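Long-range contacts in soluble secreted antigen MPT53 (Mycobacterium tuberculosis, PDB 1LU4), which probably catalyses the oxidation of reduced, unfolded secreted proteins to form disulfide bonds, as a thioredoxin-family disulfide oxidoreductase: residues A[1-5]-A[106-112]; A[60-64]-A[90-94]. All coordinates share one frame; numbering follows the deposited sequence. Where two conformers were deposited one is given.

In the fold
From the N terminus, segment 1-5 enters a short 3-10 turn and meets, about a hundred residues later, the turn between strands 102-106 and 112-115; contact 1 thus closes a loop that takes in most of the thioredoxin-like domain. Contact 2 is nested inside it: strand 57-62 ends in segment 60-64, and the chain passes through helix 67-77 and strand 82-85 before helix 90-94 returns to it. Contact 1 joins the N-terminal end to the outer hairpin of the mixed sheet, contact 2 a short helix to an inner strand. Their centres lie about 17 Å apart, but the segments touch where Arg-94 reaches the backbone of Glu-3 and Arg-4.

Contact 1: residues A[1-5]-A[106-112]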
# COMPACT_ATOMS: atom_id res chain seq x y z
N ALA A 1 -0.78 -13.33 -2.18
CA ALA A 1 -1.23 -14.25 -1.14
C ALA A 1 0.01 -15.15 -1.08
O ALA A 1 0.67 -15.25 -2.13
CB ALA A 1 -2.63 -14.77 -1.38
N ASP A 2 0.15 -15.57 0.16
CA ASP A 2 1.23 -16.45 0.58
C ASP A 2 2.49 -16.16 -0.22
O ASP A 2 3.17 -15.15 0.07
CB ASP A 2 0.67 -17.89 0.49
CG ASP A 2 0.41 -18.42 1.89
OD1 ASP A 2 -0.72 -18.54 2.39
OD2 ASP A 2 1.45 -18.72 2.52
N GLU A 3 2.91 -16.93 -1.22
CA GLU A 3 4.23 -16.76 -1.80
C GLU A 3 4.42 -15.48 -2.60
O GLU A 3 5.55 -15.04 -2.87
CB GLU A 3 4.52 -18.00 -2.68
CG GLU A 3 6.03 -18.19 -2.82
CD GLU A 3 6.44 -19.64 -2.98
OE1 GLU A 3 5.56 -20.49 -3.23
OE2 GLU A 3 7.66 -19.91 -2.85
N ARG A 4 3.38 -14.77 -3.03
CA ARG A 4 3.74 -13.51 -3.65
C ARG A 4 4.38 -12.48 -2.72
O ARG A 4 5.10 -11.60 -3.21
CB ARG A 4 2.49 -12.82 -4.19
CG ARG A 4 1.81 -13.57 -5.30
CD ARG A 4 0.57 -12.85 -5.80
NE ARG A 4 -0.43 -12.70 -4.74
CZ ARG A 4 -1.57 -12.02 -4.77
NH1 ARG A 4 -1.87 -11.42 -5.94
NH2 ARG A 4 -2.42 -11.90 -3.77
N LEU A 5 4.10 -12.61 -1.43
CA LEU A 5 4.72 -11.71 -0.47
C LEU A 5 6.23 -11.94 -0.39
O LEU A 5 6.90 -11.18 0.27
CB LEU A 5 4.11 -11.92 0.91
CG LEU A 5 2.68 -11.41 1.06
CD1 LEU A 5 2.07 -11.93 2.36
CD2 LEU A 5 2.64 -9.87 1.04
N TYR A 106 -4.96 -8.39 3.25
CA TYR A 106 -4.55 -9.74 3.67
C TYR A 106 -4.98 -10.04 5.09
O TYR A 106 -4.78 -9.27 6.02
CB TYR A 106 -3.06 -9.80 3.72
CG TYR A 106 -2.33 -10.10 2.41
CD1 TYR A 106 -2.35 -11.37 1.90
CD2 TYR A 106 -1.68 -9.11 1.73
CE1 TYR A 106 -1.71 -11.65 0.73
CE2 TYR A 106 -1.00 -9.40 0.54
CZ TYR A 106 -1.03 -10.67 0.05
OH TYR A 106 -0.36 -10.95 -1.13
N ARG A 107 -5.60 -11.21 5.22
CA ARG A 107 -5.79 -11.82 6.52
C ARG A 107 -4.51 -12.55 6.93
O ARG A 107 -3.66 -12.88 6.10
CB ARG A 107 -6.94 -12.83 6.52
CG ARG A 107 -8.29 -12.14 6.24
CD ARG A 107 -9.37 -13.24 6.38
NE ARG A 107 -9.50 -13.71 7.75
CZ ARG A 107 -10.32 -13.17 8.64
NH1 ARG A 107 -11.08 -12.12 8.29
NH2 ARG A 107 -10.37 -13.68 9.86
N ALA A 108 -4.39 -12.83 8.26
CA ALA A 108 -3.22 -13.56 8.76
C ALA A 108 -3.11 -14.94 8.15
O ALA A 108 -2.02 -15.47 8.03
CB ALA A 108 -3.34 -13.67 10.30
N ASP A 109 -4.24 -15.51 7.71
CA ASP A 109 -4.17 -16.86 7.11
C ASP A 109 -3.74 -16.86 5.65
O ASP A 109 -3.66 -17.92 5.06
CB ASP A 109 -5.52 -17.54 7.23
CG ASP A 109 -6.60 -16.95 6.35
OD1 ASP A 109 -6.39 -16.01 5.58
OD2 ASP A 109 -7.71 -17.51 6.43
N GLY A 110 -3.42 -15.69 5.12
CA GLY A 110 -2.86 -15.68 3.78
C GLY A 110 -3.84 -15.37 2.69
O GLY A 110 -3.38 -15.07 1.58
N THR A 111 -5.12 -15.47 3.00
CA THR A 111 -6.12 -15.11 1.99
C THR A 111 -6.20 -13.59 1.87
O THR A 111 -5.80 -12.86 2.79
CB THR A 111 -7.49 -15.72 2.30
OG1 THR A 111 -7.97 -15.11 3.51
CG2 THR A 111 -7.46 -17.24 2.52
N SER A 112 -6.66 -13.14 0.71
CA SER A 112 -6.71 -11.71 0.42
C SER A 112 -7.91 -11.37 -0.47
O SER A 112 -8.52 -12.20 -1.11
CB SER A 112 -5.39 -11.26 -0.20
OG SER A 112 -5.11 -11.85 -1.43
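The phenol oxygen of Tyr-106 has two hydrogen-bond partners: Ala-1 N donates to Tyr-106 OH over 2.6 Å, approaching at the ring edge and in its plane, and the hydroxyl of Tyr-95 supplies the second bond. Ala-1 lies along the same edge, its CB 3.9 Å from Tyr-106 CE1. Leu-5 comes from the opposite direction and lies over one ring face. Its CD1 makes a CH-pi contact 4.2 Å from the Tyr-106 ring centroid, offset toward the rim, while CD2 touches Tyr-106 CE2 at 3.7 Å. With chi1 at -71°, CG of Leu-5 stands opposite its own carbonyl carbon, which points the branch at the ring.

Arg-4 brings its guanidinium up beside the phenol oxygen, its plane turned 68° from that of the ring, and its edge faces Ser-112, with Arg-4 NH2 3.6 Å from Ser-112 OG. Bonds from Arg-4 N to Ala-1 O and from Leu-5 N to Asp-2 O shape the short 3-10 turn, yet Asp-2 N is buried without a partner. The carboxylate of Asp-2 comes close to the hairpin, OD1 3.8 Å from Gly-110 CA. Gly-110 closes a type I turn begun at Arg-107; overlapping it is an Asx turn, Asp-109 OD1 accepting from Thr-111 N, and Thr-111 OG1 adds a second bond to the same oxygen.

This hairpin turn links strand 102-106, bonded through Tyr-106 to Ala-27 of the central sheet, with outermost strand 112-115; Leu-5 also packs on Leu-22 and Gln-23 in the loop before strand 27-32.

Contact 2: residues A[60-64]-A[90-94]; sequences GIATR and VIWAR
In this thioredoxin-like domain, the C-terminal end of inner sheet strand 57-62 packs against the short helix 90-94, whose Trp-92 comes close to, though not into contact with, Cys-36 and Cys-39, the predicted redox-active CxxC pair, not disulfide-bonded in this structure. The segment axes approach to 9.2 Å at an angle of 114°, leaving side chains to fill the gap. In the conformer described here (two were modelled), the indole of Trp-92 carries most of the contact.

Thr-63 slants over one indole face and sets its methyl above the middle of the ring system: CG2 is 3.5 Å from the centroid of the five-membered ring of Trp-92, nearly along its normal, a CH-pi contact. The Thr-63 hydroxyl stands opposite its own backbone N (chi1 -167°) and is hydrogen-bonded to the carbonyl oxygen of Asp-86, consistent with that bond holding the rotation that sets the methyl over the ring.

At the indole edge, near its plane, lies the carbonyl oxygen of Ile-61. Trp-92 NE1 donates to Ile-61 O over 3.3 Å, but the bond is weak and bent, with 125° at the hydrogen. Ile-61 also slides past the indole in the opposite direction, CG2 reaching Trp-92 CD1 at 3.7 Å. On its other branch, Ile-61 CD1 meets Ile-91 CG2 at 3.9 Å, the two isoleucines crossing at about a right angle.

At the start of the helix, Asp-86 OD1 accepts from Ile-91 N and OD2 from Trp-92 N, so Asp-86 ties both the threonine and the helix. Phe-31 of the neighbouring strand meets the indole edge-to-face, adding to the apolar layer between sheet and helix, near the predicted redox site of a thioredoxin fold.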
# COMPACT_ATOMS: atom_id res chain seq x y z
N GLY A 60 2.77 0.76 1.66
CA GLY A 60 2.51 1.44 0.37
C GLY A 60 3.59 1.03 -0.63
O GLY A 60 4.74 0.80 -0.24
N ILE A 61 3.23 0.96 -1.90
CA ILE A 61 4.15 0.53 -2.93
C ILE A 61 3.98 1.53 -4.08
O ILE A 61 2.93 1.57 -4.73
CB ILE A 61 3.90 -0.92 -3.39
CG1 ILE A 61 3.92 -1.88 -2.17
CG2 ILE A 61 4.92 -1.30 -4.44
CD1 ILE A 61 3.56 -3.31 -2.40
N ALA A 62 5.00 2.37 -4.28
CA ALA A 62 4.88 3.47 -5.25
C ALA A 62 5.74 3.15 -6.46
O ALA A 62 6.79 2.49 -6.39
CB ALA A 62 5.41 4.77 -4.61
N THR A 63 5.30 3.65 -7.62
CA THR A 63 6.11 3.51 -8.84
C THR A 63 5.77 4.70 -9.76
O THR A 63 4.91 5.53 -9.47
CB THR A 63 5.87 2.17 -9.50
OG1 THR A 63 6.91 1.95 -10.52
CG2 THR A 63 4.52 2.05 -10.17
N ARG A 64 6.49 4.75 -10.86
CA ARG A 64 6.26 5.76 -11.94
C ARG A 64 6.48 7.16 -11.43
O ARG A 64 5.80 8.10 -11.89
CB ARG A 64 4.89 5.60 -12.57
CG ARG A 64 4.80 4.30 -13.39
CD ARG A 64 3.58 4.40 -14.22
NE ARG A 64 3.70 5.16 -15.39
CZ ARG A 64 2.64 5.48 -16.16
NH1 ARG A 64 1.44 5.14 -15.82
NH2 ARG A 64 2.78 6.16 -17.24
N VAL A 90 8.67 -3.98 -10.48
CA VAL A 90 8.72 -5.42 -10.31
C VAL A 90 7.68 -5.94 -9.32
O VAL A 90 7.06 -6.97 -9.56
CB VAL A 90 10.16 -5.82 -9.92
CG1 VAL A 90 10.28 -7.26 -9.43
CG2 VAL A 90 11.13 -5.59 -11.10
N ILE A 91 7.49 -5.22 -8.20
CA ILE A 91 6.45 -5.70 -7.27
C ILE A 91 5.08 -5.45 -7.83
O ILE A 91 4.17 -6.30 -7.73
CB ILE A 91 6.62 -5.02 -5.87
CG1 ILE A 91 8.04 -5.26 -5.32
CG2 ILE A 91 5.54 -5.48 -4.93
CD1 ILE A 91 8.29 -4.31 -4.14
N TRP A 92 4.87 -4.32 -8.50
CA TRP A 92 3.59 -4.04 -9.14
C TRP A 92 3.09 -5.09 -10.01
O TRP A 92 2.10 -5.68 -10.20
CB TRP A 92 3.56 -2.77 -9.92
CG TRP A 92 3.40 -1.60 -9.05
CD1 TRP A 92 4.20 -1.21 -8.02
CD2 TRP A 92 2.35 -0.63 -9.14
NE1 TRP A 92 3.77 -0.12 -7.47
CE2 TRP A 92 2.63 0.30 -8.12
CE3 TRP A 92 1.22 -0.40 -9.93
CZ2 TRP A 92 1.96 1.48 -7.71
CZ3 TRP A 92 0.48 0.75 -9.61
CH2 TRP A 92 0.87 1.58 -8.57
N ALA A 93 4.21 -5.67 -10.65
CA ALA A 93 4.10 -6.94 -12.00
C ALA A 93 3.71 -8.11 -11.15
O ALA A 93 2.86 -8.85 -11.60
CB ALA A 93 5.33 -6.99 -12.72
N ARG A 94 4.31 -8.35 -9.98
CA ARG A 94 4.08 -9.57 -9.21
C ARG A 94 2.62 -9.63 -8.82
O ARG A 94 2.05 -10.71 -8.72
CB ARG A 94 5.10 -9.61 -8.06
CG ARG A 94 4.95 -10.81 -7.14
CD ARG A 94 6.01 -10.50 -6.06
NE ARG A 94 7.22 -11.16 -6.48
CZ ARG A 94 7.67 -12.38 -6.25
NH1 ARG A 94 7.02 -13.27 -5.51
NH2 ARG A 94 8.83 -12.70 -6.78